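Local coordinates for protein FI20010p1 (PDB 7CFB) that probably serves piRNA amplification and gene silencing in Drosophila, using extended Tudor domains to help assemble Piwi-family proteins such as Aub into the amplification complex, at residues Cys63-Lys68 / Gly131-Phe136; Asp90-Tyr95 / Glu140-Leu145; Cys159-Cys164 / Ile177-His182; Asp103-Ile108 / Thr228-Lys233; Asp74-Val79 / Pro153-Arg158. All coordinates share one frame; numbering follows the deposited sequence.

Interaction 1: Cys63-Lys68 / Gly131-Phe136; sequences CAYVAK and GEHIHF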
# COMPACT_ATOMS: atom_id res chain seq x y z
N CYS A 63 7.05 -9.43 9.25
CA CYS A 63 5.63 -9.49 8.82
C CYS A 63 5.46 -9.29 7.32
O CYS A 63 6.32 -8.73 6.69
CB CYS A 63 4.88 -8.33 9.42
SG CYS A 63 5.12 -6.89 8.36
N ALA A 64 4.33 -9.78 6.83
CA ALA A 64 3.88 -9.72 5.43
C ALA A 64 2.54 -8.97 5.36
O ALA A 64 2.02 -8.60 6.38
CB ALA A 64 3.74 -11.09 4.87
N TYR A 65 2.10 -8.67 4.16
CA TYR A 65 0.82 -7.95 3.95
C TYR A 65 -0.01 -8.67 2.88
O TYR A 65 0.52 -9.06 1.88
CB TYR A 65 1.09 -6.50 3.60
CG TYR A 65 1.60 -5.66 4.74
CD1 TYR A 65 2.94 -5.61 5.04
CD2 TYR A 65 0.73 -4.91 5.51
CE1 TYR A 65 3.41 -4.84 6.08
CE2 TYR A 65 1.19 -4.13 6.55
CZ TYR A 65 2.53 -4.10 6.84
OH TYR A 65 2.99 -3.35 7.86
N VAL A 66 -1.30 -8.81 3.15
CA VAL A 66 -2.24 -9.44 2.19
C VAL A 66 -3.33 -8.44 1.83
O VAL A 66 -3.67 -7.64 2.66
CB VAL A 66 -2.80 -10.78 2.68
CG1 VAL A 66 -1.72 -11.83 2.78
CG2 VAL A 66 -3.54 -10.64 3.99
N ALA A 67 -3.79 -8.48 0.58
CA ALA A 67 -4.82 -7.56 0.08
C ALA A 67 -5.88 -8.32 -0.70
O ALA A 67 -5.53 -9.09 -1.57
CB ALA A 67 -4.19 -6.49 -0.75
N LYS A 68 -7.13 -8.09 -0.35
CA LYS A 68 -8.24 -8.74 -1.07
C LYS A 68 -8.35 -8.22 -2.50
O LYS A 68 -8.54 -9.02 -3.35
CB LYS A 68 -9.53 -8.67 -0.27
CG LYS A 68 -9.90 -9.98 0.41
CD LYS A 68 -10.25 -11.02 -0.58
CE LYS A 68 -11.07 -12.15 -0.02
NZ LYS A 68 -11.20 -13.22 -1.03
N GLY A 131 1.23 -1.85 1.69
CA GLY A 131 1.86 -2.18 2.97
C GLY A 131 3.34 -1.83 3.02
O GLY A 131 4.04 -2.50 3.71
N GLU A 132 3.74 -0.76 2.33
CA GLU A 132 5.18 -0.41 2.29
C GLU A 132 5.43 0.98 2.87
O GLU A 132 4.64 1.90 2.58
CB GLU A 132 5.66 -0.34 0.84
CG GLU A 132 5.75 -1.68 0.17
CD GLU A 132 6.22 -1.52 -1.25
OE1 GLU A 132 6.38 -0.36 -1.70
OE2 GLU A 132 6.42 -2.55 -1.93
N HIS A 133 6.50 1.10 3.66
CA HIS A 133 6.89 2.43 4.19
C HIS A 133 8.01 2.92 3.30
O HIS A 133 8.85 2.14 2.97
CB HIS A 133 7.28 2.35 5.66
CG HIS A 133 6.19 1.85 6.53
ND1 HIS A 133 5.32 2.67 7.14
CD2 HIS A 133 5.83 0.61 6.87
CE1 HIS A 133 4.47 1.98 7.82
NE2 HIS A 133 4.75 0.72 7.66
N ILE A 134 7.91 4.14 2.81
CA ILE A 134 8.94 4.71 1.90
C ILE A 134 9.27 6.13 2.33
O ILE A 134 8.47 6.74 2.99
CB ILE A 134 8.44 4.69 0.46
CG1 ILE A 134 7.13 5.45 0.32
CG2 ILE A 134 8.32 3.27 -0.06
CD1 ILE A 134 7.31 6.78 -0.30
N HIS A 135 10.44 6.59 1.96
CA HIS A 135 10.83 7.98 2.24
C HIS A 135 10.25 8.87 1.13
O HIS A 135 10.33 8.49 -0.01
CB HIS A 135 12.34 8.10 2.36
CG HIS A 135 12.74 9.49 2.69
ND1 HIS A 135 12.52 10.03 3.90
CD2 HIS A 135 13.31 10.45 1.95
CE1 HIS A 135 12.95 11.25 3.91
NE2 HIS A 135 13.43 11.52 2.74
N PHE A 136 9.67 9.99 1.50
CA PHE A 136 9.06 10.90 0.51
C PHE A 136 9.85 12.20 0.54
O PHE A 136 9.75 12.94 1.50
CB PHE A 136 7.59 11.06 0.87
CG PHE A 136 6.73 11.87 -0.05
CD1 PHE A 136 6.58 13.22 0.13
CD2 PHE A 136 5.99 11.26 -1.05
CE1 PHE A 136 5.76 13.96 -0.70
CE2 PHE A 136 5.18 12.00 -1.88
CZ PHE A 136 5.06 13.35 -1.70
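Gly131 lies over the ring of Tyr65, so main chain against an aromatic face makes up most of this contact. The CH-pi part comes from Gly131 CA, 3.9 Å from the centroid of the Tyr65 ring and only 12° off its normal. On the same face, nearer the rim, the carbonyl oxygen follows: Gly131 O is 3.4 Å from Tyr65 CE1. Tyr65 CG stands opposite its own carbonyl carbon (chi1 -71°), and this turn carries the ring out from strand 64-67 and under the glycine. A side chain here would clash, since a CB on Gly131 would fall 2.5 Å from Tyr65 CG; the positive phi of 67° suits the G1 beta bulge that Gly131 and Glu132 form opposite Leu127.

Beyond the face contact, Tyr65 OH lies near the edge of the His133 ring, 4.4 Å from His133 NE2, too far for a bond; it has a weak hydrogen bond to Arg158, while His133 stacks on Tyr126. With a leucine in place of Tyr65, the flat surface beneath Gly131 would probably be lost, and Arg158 would probably lose a hydroxyl partner.

Strand 64-67 belongs to the mixed sheet and strand 132-136 edges the antiparallel one, consistent with the two halves of an extended Tudor domain. Dispersion and shape, rather than bonding, therefore join the sheets at this buried point.

Interaction 2: Asp90-Tyr95 / Glu140-Leu145; sequences DQLPDY and ETIFKL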
# COMPACT_ATOMS: atom_id res chain seq x y z
N ASP A 90 -0.11 20.85 -5.11
CA ASP A 90 1.17 21.53 -4.81
C ASP A 90 1.30 21.69 -3.30
O ASP A 90 2.32 22.11 -2.86
CB ASP A 90 1.33 22.82 -5.61
CG ASP A 90 2.07 22.57 -6.91
OD1 ASP A 90 3.30 22.43 -6.87
OD2 ASP A 90 1.39 22.47 -7.95
N GLN A 91 0.24 21.36 -2.55
CA GLN A 91 0.27 21.47 -1.07
C GLN A 91 0.09 20.07 -0.48
O GLN A 91 -1.00 19.49 -0.66
CB GLN A 91 -0.82 22.42 -0.58
CG GLN A 91 -1.14 22.28 0.90
CD GLN A 91 -0.03 22.83 1.77
OE1 GLN A 91 0.14 24.04 1.90
NE2 GLN A 91 0.72 21.94 2.39
N LEU A 92 1.12 19.54 0.20
CA LEU A 92 1.00 18.19 0.77
C LEU A 92 -0.20 18.20 1.70
O LEU A 92 -0.31 19.08 2.47
CB LEU A 92 2.27 17.87 1.56
CG LEU A 92 3.36 17.17 0.78
CD1 LEU A 92 4.69 17.26 1.48
CD2 LEU A 92 2.98 15.73 0.53
N PRO A 93 -1.06 17.18 1.71
CA PRO A 93 -2.13 17.09 2.69
C PRO A 93 -1.61 16.85 4.11
O PRO A 93 -0.51 16.49 4.34
CB PRO A 93 -2.94 15.88 2.25
CG PRO A 93 -2.65 15.78 0.79
CD PRO A 93 -1.19 16.16 0.69
N ASP A 94 -2.48 16.98 5.09
CA ASP A 94 -2.05 16.80 6.49
C ASP A 94 -1.57 15.38 6.77
O ASP A 94 -1.97 14.43 6.12
CB ASP A 94 -3.20 17.00 7.47
CG ASP A 94 -3.72 18.41 7.52
OD1 ASP A 94 -3.07 19.28 7.00
OD2 ASP A 94 -4.78 18.60 8.07
N TYR A 95 -0.75 15.27 7.81
CA TYR A 95 -0.29 13.94 8.25
C TYR A 95 -1.52 13.08 8.56
O TYR A 95 -2.45 13.52 9.22
CB TYR A 95 0.59 14.07 9.49
CG TYR A 95 1.83 14.90 9.30
CD1 TYR A 95 2.89 14.42 8.59
CD2 TYR A 95 1.92 16.17 9.81
CE1 TYR A 95 4.03 15.17 8.39
CE2 TYR A 95 3.04 16.95 9.61
CZ TYR A 95 4.10 16.44 8.90
OH TYR A 95 5.21 17.17 8.71
N GLU A 140 7.94 14.71 -5.26
CA GLU A 140 7.08 13.73 -5.98
C GLU A 140 5.82 14.38 -6.54
O GLU A 140 5.29 15.31 -5.90
CB GLU A 140 6.72 12.56 -5.06
CG GLU A 140 7.91 11.69 -4.69
CD GLU A 140 8.66 12.14 -3.44
OE1 GLU A 140 8.34 13.23 -2.92
OE2 GLU A 140 9.56 11.40 -2.99
N THR A 141 5.36 13.90 -7.71
CA THR A 141 4.12 14.38 -8.36
C THR A 141 2.97 13.74 -7.60
O THR A 141 2.86 12.53 -7.64
CB THR A 141 4.09 13.90 -9.80
OG1 THR A 141 5.11 14.61 -10.48
CG2 THR A 141 2.76 14.16 -10.47
N ILE A 142 2.12 14.55 -6.99
CA ILE A 142 1.03 14.03 -6.12
C ILE A 142 -0.33 14.58 -6.56
O ILE A 142 -0.37 15.65 -7.12
CB ILE A 142 1.33 14.34 -4.65
CG1 ILE A 142 1.35 15.84 -4.38
CG2 ILE A 142 2.61 13.68 -4.22
CD1 ILE A 142 1.05 16.19 -2.98
N PHE A 143 -1.38 13.85 -6.24
CA PHE A 143 -2.76 14.22 -6.61
C PHE A 143 -3.74 14.01 -5.47
O PHE A 143 -3.47 13.25 -4.57
CB PHE A 143 -3.26 13.31 -7.72
CG PHE A 143 -2.32 13.14 -8.87
CD1 PHE A 143 -2.26 14.09 -9.87
CD2 PHE A 143 -1.49 12.05 -8.95
CE1 PHE A 143 -1.40 13.93 -10.93
CE2 PHE A 143 -0.63 11.89 -10.01
CZ PHE A 143 -0.60 12.82 -11.01
N LYS A 144 -4.84 14.73 -5.57
CA LYS A 144 -6.01 14.65 -4.67
C LYS A 144 -6.91 13.53 -5.17
O LYS A 144 -7.06 13.36 -6.35
CB LYS A 144 -6.78 15.97 -4.70
CG LYS A 144 -7.92 16.05 -3.71
CD LYS A 144 -9.10 16.80 -4.24
CE LYS A 144 -9.28 18.12 -3.55
NZ LYS A 144 -10.01 17.93 -2.27
N LEU A 145 -7.41 12.72 -4.27
CA LEU A 145 -8.31 11.65 -4.72
C LEU A 145 -9.73 12.16 -4.58
O LEU A 145 -9.98 12.95 -3.73
CB LEU A 145 -8.15 10.45 -3.80
CG LEU A 145 -6.87 9.65 -3.94
CD1 LEU A 145 -6.69 8.81 -2.70
CD2 LEU A 145 -6.92 8.79 -5.16
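The loop bearing Leu92 and Pro93 passes strand 142-144, where Ile142 meets it, without pairing to it: the nearest CA atoms, those of Pro93 and Lys144, are 8.7 Å apart. Contact is made by side chains, with Ile142 on the strand's side. Its CG1 is tucked between backbone N and carbonyl carbon (chi1 64°), which sends CD1 out to the loop. There the methyl touches two residues in turn: Ile142 CD1 is 4.0 Å from Leu92 CD2 and 4.3 Å from Pro93 CD. The leucine and isoleucine side chains cross at about a right angle, and only their terminal methyls, CD2 and CD1, come together.

In the six-stranded antiparallel sheet of this Tudor domain, strand 142-144 runs between strands 87-89 and 99-103, and the segment 90-95 is part of the connection linking those two flanking strands. Phe99 packs against Leu92, Pro93 and Ile142 alike, and Leu89 adds to the apolar surroundings of the isoleucine.

Gln91 curls over the start of the loop and helps fix it. Gln91 NE2 donates to Leu92 O at 3.0 Å and 161°, the acceptor lying close to the amide plane of the glutamine. The same nitrogen also bonds Pro21 O, tying the loop to the N-terminal part of the chain.

Interaction 3: Cys159-Cys164 / Ile177-His182; sequences CDLINC and IKIRVH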
# COMPACT_ATOMS: atom_id res chain seq x y z
N CYS A 159 0.03 -9.15 8.34
CA CYS A 159 -0.14 -10.59 8.52
C CYS A 159 1.15 -11.26 8.98
O CYS A 159 2.15 -11.14 8.30
CB CYS A 159 -0.53 -11.15 7.17
SG CYS A 159 -1.04 -12.87 7.19
N ASP A 160 1.07 -12.01 10.06
CA ASP A 160 2.20 -12.83 10.53
C ASP A 160 2.04 -14.17 9.83
O ASP A 160 1.09 -14.86 10.11
CB ASP A 160 2.19 -12.90 12.06
CG ASP A 160 3.18 -13.89 12.66
OD1 ASP A 160 3.90 -14.53 11.91
OD2 ASP A 160 3.19 -14.01 13.88
N LEU A 161 2.90 -14.47 8.87
CA LEU A 161 2.80 -15.75 8.14
C LEU A 161 3.58 -16.80 8.92
O LEU A 161 4.71 -16.53 9.23
CB LEU A 161 3.35 -15.61 6.72
CG LEU A 161 2.46 -14.88 5.72
CD1 LEU A 161 3.19 -14.64 4.43
CD2 LEU A 161 1.17 -15.60 5.45
N ILE A 162 2.99 -17.96 9.18
CA ILE A 162 3.64 -19.02 9.99
C ILE A 162 3.74 -20.30 9.17
O ILE A 162 3.08 -20.39 8.17
CB ILE A 162 2.87 -19.23 11.29
CG1 ILE A 162 1.50 -19.83 11.03
CG2 ILE A 162 2.77 -17.95 12.08
CD1 ILE A 162 0.68 -19.97 12.25
N ASN A 163 4.61 -21.20 9.61
CA ASN A 163 4.83 -22.52 8.98
C ASN A 163 5.22 -22.33 7.51
O ASN A 163 4.66 -22.99 6.68
CB ASN A 163 3.64 -23.45 9.17
CG ASN A 163 3.09 -23.49 10.58
OD1 ASN A 163 1.89 -23.56 10.77
ND2 ASN A 163 3.95 -23.46 11.57
N CYS A 164 6.10 -21.38 7.22
CA CYS A 164 6.51 -21.20 5.82
C CYS A 164 7.87 -20.51 5.76
O CYS A 164 8.30 -19.97 6.75
CB CYS A 164 5.51 -20.36 5.05
SG CYS A 164 5.28 -18.70 5.72
N ILE A 177 -2.52 -15.84 -3.54
CA ILE A 177 -2.20 -17.02 -2.69
C ILE A 177 -3.43 -17.40 -1.88
O ILE A 177 -4.40 -16.66 -1.89
CB ILE A 177 -1.01 -16.75 -1.75
CG1 ILE A 177 -1.29 -15.67 -0.72
CG2 ILE A 177 0.25 -16.48 -2.53
CD1 ILE A 177 -0.27 -15.63 0.38
N LYS A 178 -3.39 -18.57 -1.27
CA LYS A 178 -4.47 -18.99 -0.35
C LYS A 178 -3.86 -19.09 1.04
O LYS A 178 -2.82 -19.66 1.15
CB LYS A 178 -5.15 -20.29 -0.81
CG LYS A 178 -5.65 -20.30 -2.24
CD LYS A 178 -6.47 -21.51 -2.58
CE LYS A 178 -6.92 -21.53 -4.03
NZ LYS A 178 -7.62 -20.29 -4.44
N ILE A 179 -4.50 -18.49 2.03
CA ILE A 179 -3.97 -18.50 3.41
C ILE A 179 -5.02 -19.08 4.36
O ILE A 179 -6.17 -18.77 4.19
CB ILE A 179 -3.57 -17.09 3.87
CG1 ILE A 179 -4.69 -16.09 3.65
CG2 ILE A 179 -2.27 -16.63 3.22
CD1 ILE A 179 -4.59 -14.89 4.50
N ARG A 180 -4.59 -19.93 5.28
CA ARG A 180 -5.49 -20.41 6.36
C ARG A 180 -5.38 -19.35 7.45
O ARG A 180 -4.33 -19.20 7.99
CB ARG A 180 -5.10 -21.74 6.98
CG ARG A 180 -4.45 -22.74 6.05
CD ARG A 180 -4.27 -24.06 6.76
NE ARG A 180 -4.15 -25.11 5.77
CZ ARG A 180 -5.10 -25.96 5.48
NH1 ARG A 180 -6.24 -25.89 6.13
NH2 ARG A 180 -4.90 -26.88 4.57
N VAL A 181 -6.48 -18.70 7.77
CA VAL A 181 -6.46 -17.64 8.79
C VAL A 181 -6.56 -18.26 10.18
O VAL A 181 -7.58 -18.79 10.50
CB VAL A 181 -7.61 -16.67 8.50
CG1 VAL A 181 -7.60 -15.44 9.37
CG2 VAL A 181 -7.65 -16.30 7.04
N HIS A 182 -5.46 -18.32 10.91
CA HIS A 182 -5.48 -18.81 12.31
C HIS A 182 -6.12 -17.78 13.23
O HIS A 182 -6.90 -18.15 14.05
CB HIS A 182 -4.07 -19.12 12.81
CG HIS A 182 -3.44 -20.34 12.24
ND1 HIS A 182 -3.39 -20.59 10.90
CD2 HIS A 182 -2.80 -21.36 12.82
CE1 HIS A 182 -2.78 -21.71 10.68
NE2 HIS A 182 -2.41 -22.20 11.84
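Ile162 sends its side chain toward His182, and only the last atom arrives. CB already points at segment 177-182, but here it meets nothing; CG2 turns off beside the backbone N and takes no part. With chi1 at 67°, CG1 is flanked by both main-chain neighbours of CA, and an extended second torsion carries the methyl straight outward. CD1 then lands over one face of the imidazole, shifted toward the rim: Ile162 CD1 is 3.8 Å from both His182 CD2 and His182 NE2. From Ile162 CD1 to the centroid of the His182 ring is 3.9 Å, 16° off the normal, a CH-pi contact.

The ring gets some help in keeping its face to the methyl. His182 ND1 makes a weak hydrogen bond of 3.4 Å to Arg180 O, which lies at the edge in the ring plane and so favours this rotation. Deeper in, buried Leu161 CD2 packs on Ile179 CG2 at 4.2 Å.

Strand 189-194 runs between the two strands in sheet order, and its Glu192 touches His182; Ile179 also rests on Val50. Side chains reaching past an intervening strand, in a five-stranded sheet whose end strands also pair, are consistent with the OB-like, SN-type half of an extended Tudor domain.

Interaction 4: Asp103-Ile108 / Thr228-Lys233; sequences DSINNI and TSDPLK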
# COMPACT_ATOMS: atom_id res chain seq x y z
N ASP A 103 4.08 7.04 -9.55
CA ASP A 103 5.37 6.39 -9.85
C ASP A 103 5.53 6.69 -11.34
O ASP A 103 4.87 6.06 -12.11
CB ASP A 103 5.33 4.90 -9.55
CG ASP A 103 6.56 4.17 -10.03
OD1 ASP A 103 7.34 4.79 -10.71
OD2 ASP A 103 6.72 3.02 -9.72
N SER A 104 6.29 7.73 -11.68
CA SER A 104 6.43 8.17 -13.09
C SER A 104 7.17 7.17 -13.97
O SER A 104 6.73 6.97 -15.07
CB SER A 104 6.90 9.58 -13.25
OG SER A 104 8.22 9.74 -12.84
N ILE A 105 8.19 6.52 -13.45
CA ILE A 105 8.93 5.53 -14.27
C ILE A 105 8.01 4.38 -14.68
O ILE A 105 7.96 4.09 -15.86
CB ILE A 105 10.14 4.99 -13.49
CG1 ILE A 105 10.96 6.11 -12.86
CG2 ILE A 105 11.01 4.15 -14.39
CD1 ILE A 105 11.64 7.00 -13.84
N ASN A 106 7.26 3.83 -13.74
CA ASN A 106 6.43 2.64 -14.02
C ASN A 106 4.98 2.98 -14.33
O ASN A 106 4.19 2.11 -14.41
CB ASN A 106 6.68 1.57 -12.98
CG ASN A 106 8.15 1.28 -12.91
OD1 ASN A 106 8.79 1.57 -11.93
ND2 ASN A 106 8.70 0.75 -13.98
N ASN A 107 4.68 4.26 -14.42
CA ASN A 107 3.34 4.75 -14.82
C ASN A 107 2.18 4.21 -13.97
O ASN A 107 1.19 3.82 -14.56
CB ASN A 107 3.13 4.59 -16.32
CG ASN A 107 2.26 5.68 -16.89
OD1 ASN A 107 2.22 6.79 -16.37
ND2 ASN A 107 1.53 5.35 -17.93
N ILE A 108 2.29 4.19 -12.65
CA ILE A 108 1.12 3.79 -11.82
C ILE A 108 0.91 4.85 -10.74
O ILE A 108 1.82 5.57 -10.46
CB ILE A 108 1.24 2.39 -11.22
CG1 ILE A 108 2.21 2.33 -10.04
CG2 ILE A 108 1.54 1.35 -12.27
CD1 ILE A 108 1.92 1.22 -9.10
N THR A 228 7.05 -2.19 -8.15
CA THR A 228 7.61 -2.88 -6.96
C THR A 228 9.01 -3.42 -7.26
O THR A 228 9.82 -3.36 -6.39
CB THR A 228 6.69 -3.99 -6.47
OG1 THR A 228 5.50 -3.41 -5.95
CG2 THR A 228 7.33 -4.85 -5.40
N SER A 229 9.22 -3.94 -8.46
CA SER A 229 10.51 -4.56 -8.84
C SER A 229 11.50 -3.56 -9.43
O SER A 229 12.57 -3.99 -9.78
CB SER A 229 10.26 -5.71 -9.75
OG SER A 229 10.46 -5.31 -11.10
N ASP A 230 11.12 -2.30 -9.59
CA ASP A 230 12.01 -1.26 -10.16
C ASP A 230 13.35 -1.26 -9.42
O ASP A 230 13.34 -1.10 -8.22
CB ASP A 230 11.37 0.11 -10.17
CG ASP A 230 12.25 1.13 -10.85
OD1 ASP A 230 13.30 1.39 -10.36
OD2 ASP A 230 11.85 1.63 -11.87
N PRO A 231 14.49 -1.30 -10.13
CA PRO A 231 15.80 -1.40 -9.51
C PRO A 231 16.19 -0.21 -8.63
O PRO A 231 17.08 -0.34 -7.88
CB PRO A 231 16.78 -1.49 -10.67
CG PRO A 231 16.01 -1.01 -11.86
CD PRO A 231 14.55 -1.30 -11.57
N LEU A 232 15.55 0.92 -8.81
CA LEU A 232 15.97 2.06 -7.98
C LEU A 232 14.95 2.45 -6.92
O LEU A 232 15.23 3.38 -6.23
CB LEU A 232 16.32 3.20 -8.92
CG LEU A 232 17.72 3.02 -9.47
CD1 LEU A 232 17.67 2.55 -10.89
CD2 LEU A 232 18.51 4.28 -9.30
N LYS A 233 13.89 1.68 -6.76
CA LYS A 233 12.79 2.04 -5.83
C LYS A 233 13.27 2.15 -4.39
O LYS A 233 12.95 3.12 -3.78
CB LYS A 233 11.66 1.02 -5.95
CG LYS A 233 10.50 1.26 -5.00
CD LYS A 233 9.58 0.06 -4.98
CE LYS A 233 8.60 0.09 -3.84
NZ LYS A 233 8.03 1.45 -3.71
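Asp230 meets Asn106 and Ile105 at the protein surface. Its carboxylate comes up beside the amide of Asn106, the two planes turned 67° apart, and also touches a methyl, with Ile105 CG2 3.7 Å from Asp230 OD2. A chi1 of -175° swings Asp230 CG away from its own backbone N, which directs the group across to the segment 103-108.

The other oxygen holds the carboxylate in place. Asp230 OD1 accepts from Leu232 N at 2.8 Å, met nearly head-on along the C-O bond, and this closes an Asx turn. The same residues lie in a type I turn, with Lys233 N bonded to Asp230 O at 3.2 Å, leading into helix 233-236 with Leu232 at the N-cap. Arg239 forms a salt bridge to Asp230 OD1. With an alanine here, the Asx turn would probably lose the acceptor for Leu232 N, and Arg239 its salt-bridge partner at this position.

On the facing side, 103-108 is the tight hairpin turn between antiparallel strands 99-103 and 108-117. Asp103 OD1 takes the N-H of Asn106 at 3.2 Å from above the carboxylate plane, an Asx motif that sets the asparagine backbone. Asn107 and Ile108 form a G1 beta bulge opposite Asp103, whose OD2 is hydrogen-bonded to Ser227 OG of helix 215-228.

Interaction 5: Asp74-Val79 / Pro153-Arg158; sequences DRIKKV and PAQAIR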
# COMPACT_ATOMS: atom_id res chain seq x y z
N ASP A 74 -12.55 -1.35 -6.85
CA ASP A 74 -12.40 -1.06 -8.30
C ASP A 74 -11.94 0.38 -8.55
O ASP A 74 -11.09 0.54 -9.39
CB ASP A 74 -13.69 -1.37 -9.06
CG ASP A 74 -13.53 -1.31 -10.56
OD1 ASP A 74 -13.02 -2.26 -11.11
OD2 ASP A 74 -13.89 -0.28 -11.14
N ARG A 75 -12.43 1.36 -7.81
CA ARG A 75 -12.01 2.76 -8.06
C ARG A 75 -10.51 2.92 -7.81
O ARG A 75 -9.91 3.69 -8.53
CB ARG A 75 -12.88 3.74 -7.28
CG ARG A 75 -14.33 3.73 -7.72
CD ARG A 75 -14.62 4.80 -8.74
NE ARG A 75 -14.67 6.11 -8.18
CZ ARG A 75 -14.68 7.20 -8.89
NH1 ARG A 75 -14.61 7.10 -10.20
NH2 ARG A 75 -14.74 8.38 -8.32
N ILE A 76 -9.96 2.26 -6.80
CA ILE A 76 -8.50 2.33 -6.51
C ILE A 76 -7.77 1.72 -7.70
O ILE A 76 -6.83 2.31 -8.15
CB ILE A 76 -8.13 1.60 -5.22
CG1 ILE A 76 -8.92 2.13 -4.01
CG2 ILE A 76 -6.63 1.63 -5.00
CD1 ILE A 76 -8.97 1.16 -2.87
N LYS A 77 -8.27 0.61 -8.21
CA LYS A 77 -7.64 -0.06 -9.37
C LYS A 77 -7.63 0.88 -10.57
O LYS A 77 -6.64 0.96 -11.23
CB LYS A 77 -8.39 -1.35 -9.68
CG LYS A 77 -8.46 -2.37 -8.55
CD LYS A 77 -8.94 -3.70 -9.02
CE LYS A 77 -10.00 -4.33 -8.14
NZ LYS A 77 -10.13 -5.78 -8.39
N LYS A 78 -8.72 1.60 -10.80
CA LYS A 78 -8.82 2.55 -11.93
C LYS A 78 -7.79 3.66 -11.76
O LYS A 78 -7.22 4.05 -12.75
CB LYS A 78 -10.23 3.12 -12.03
CG LYS A 78 -11.25 2.25 -12.74
CD LYS A 78 -12.53 3.01 -12.96
CE LYS A 78 -13.74 2.16 -13.25
NZ LYS A 78 -13.42 0.95 -14.03
N VAL A 79 -7.62 4.19 -10.56
CA VAL A 79 -6.59 5.24 -10.32
C VAL A 79 -5.20 4.65 -10.56
O VAL A 79 -4.40 5.28 -11.19
CB VAL A 79 -6.68 5.80 -8.90
CG1 VAL A 79 -5.42 6.54 -8.50
CG2 VAL A 79 -7.89 6.68 -8.74
N PRO A 153 -11.26 1.50 2.22
CA PRO A 153 -10.33 0.87 3.15
C PRO A 153 -8.95 0.53 2.55
O PRO A 153 -8.86 0.21 1.43
CB PRO A 153 -11.02 -0.44 3.52
CG PRO A 153 -12.46 -0.20 3.21
CD PRO A 153 -12.44 0.70 2.00
N ALA A 154 -7.93 0.64 3.37
CA ALA A 154 -6.57 0.31 2.93
C ALA A 154 -6.58 -1.16 2.57
O ALA A 154 -7.04 -1.93 3.35
CB ALA A 154 -5.59 0.59 4.05
N GLN A 155 -6.07 -1.49 1.41
CA GLN A 155 -6.02 -2.88 0.93
C GLN A 155 -5.05 -3.74 1.75
O GLN A 155 -5.34 -4.89 1.95
CB GLN A 155 -5.72 -2.90 -0.56
CG GLN A 155 -6.83 -2.27 -1.38
CD GLN A 155 -8.11 -3.03 -1.20
OE1 GLN A 155 -8.21 -4.17 -1.57
NE2 GLN A 155 -9.10 -2.40 -0.61
N ALA A 156 -3.93 -3.17 2.16
CA ALA A 156 -2.87 -3.98 2.79
C ALA A 156 -3.14 -4.29 4.26
O ALA A 156 -3.11 -3.39 5.06
CB ALA A 156 -1.54 -3.35 2.56
N ILE A 157 -3.32 -5.56 4.56
CA ILE A 157 -3.58 -6.03 5.95
C ILE A 157 -2.32 -6.72 6.49
O ILE A 157 -1.85 -7.64 5.87
CB ILE A 157 -4.80 -6.95 6.02
CG1 ILE A 157 -6.04 -6.34 5.37
CG2 ILE A 157 -5.06 -7.34 7.45
CD1 ILE A 157 -6.46 -5.06 5.99
N ARG A 158 -1.84 -6.27 7.64
CA ARG A 158 -0.63 -6.84 8.27
C ARG A 158 -0.92 -8.29 8.63
O ARG A 158 -1.99 -8.58 9.10
CB ARG A 158 -0.24 -5.99 9.48
CG ARG A 158 1.14 -6.28 10.04
CD ARG A 158 1.65 -5.20 10.97
NE ARG A 158 2.74 -5.79 11.72
CZ ARG A 158 4.03 -5.54 11.54
NH1 ARG A 158 4.91 -6.17 12.28
NH2 ARG A 158 4.43 -4.68 10.64
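Pro153 begins the contact through its carbonyl, not its ring: Pro153 O lies 4.4 Å from Ile76 CD1, a distant brush with the end of the isoleucine. That oxygen also accepts a hydrogen bond from Arg111 NH2. Ala154 turns its methyl from the helix and lets the chain bend on to Gln155, where the main touch occurs.

Gln155 doubles back on itself: chi1 of -65° sets CG on the side of its backbone N, and a further bend at the second torsion returns the amide toward Pro153. Gln155 NE2 gives a weak hydrogen bond of 3.3 Å to Pro153 O, and the methyl Ile76 CD1 lies 4.2 Å from Gln155 NE2. The other end of the amide is tied down as well, because Gln155 OE1 accepts from Trp69 N. Ile76 reaches over from helix 74-80 with its side chain stretched out; with the CA atoms of Ile76 and Gln155 9.4 Å apart, only the end methyl of the isoleucine meets the bonded amide.

Ala156 packs on Tyr65, and further on Ile157 of strand 157-161 pairs with Val66. The segment thus leads into the mixed sheet beside strand 64-67, while Ile76 on the other side of the contact also touches Ile149 of helix 147-150 and Arg111 of strand 108-117, placing helix 74-80 against the Tudor sheet.

Interactions 1, 2 and 5 are buried, interaction 3 is partly so and interaction 4 lies at the surface. Interaction 1 is aromatic and interaction 2 aliphatic, interaction 5 sets a methyl on a hydrogen-bonded amide, and interaction 4 centres on a carboxylate. Strands 64-67 and 157-161 are neighbours in the mixed sheet, so interactions 1, 3 and 5 share it; Val66 O and Ile157 N, 2.8 Å apart, are a probable hydrogen bond between 1 and 5. Interactions 1 and 2 both reach the antiparallel sheet, where Phe136 touches Leu92 and Ile142. A Glu132–Lys233 salt bridge ties interaction 4 to interaction 1. Interactions 2 and 3, with centres 35 Å apart, stand on opposite sides of the chain's centre.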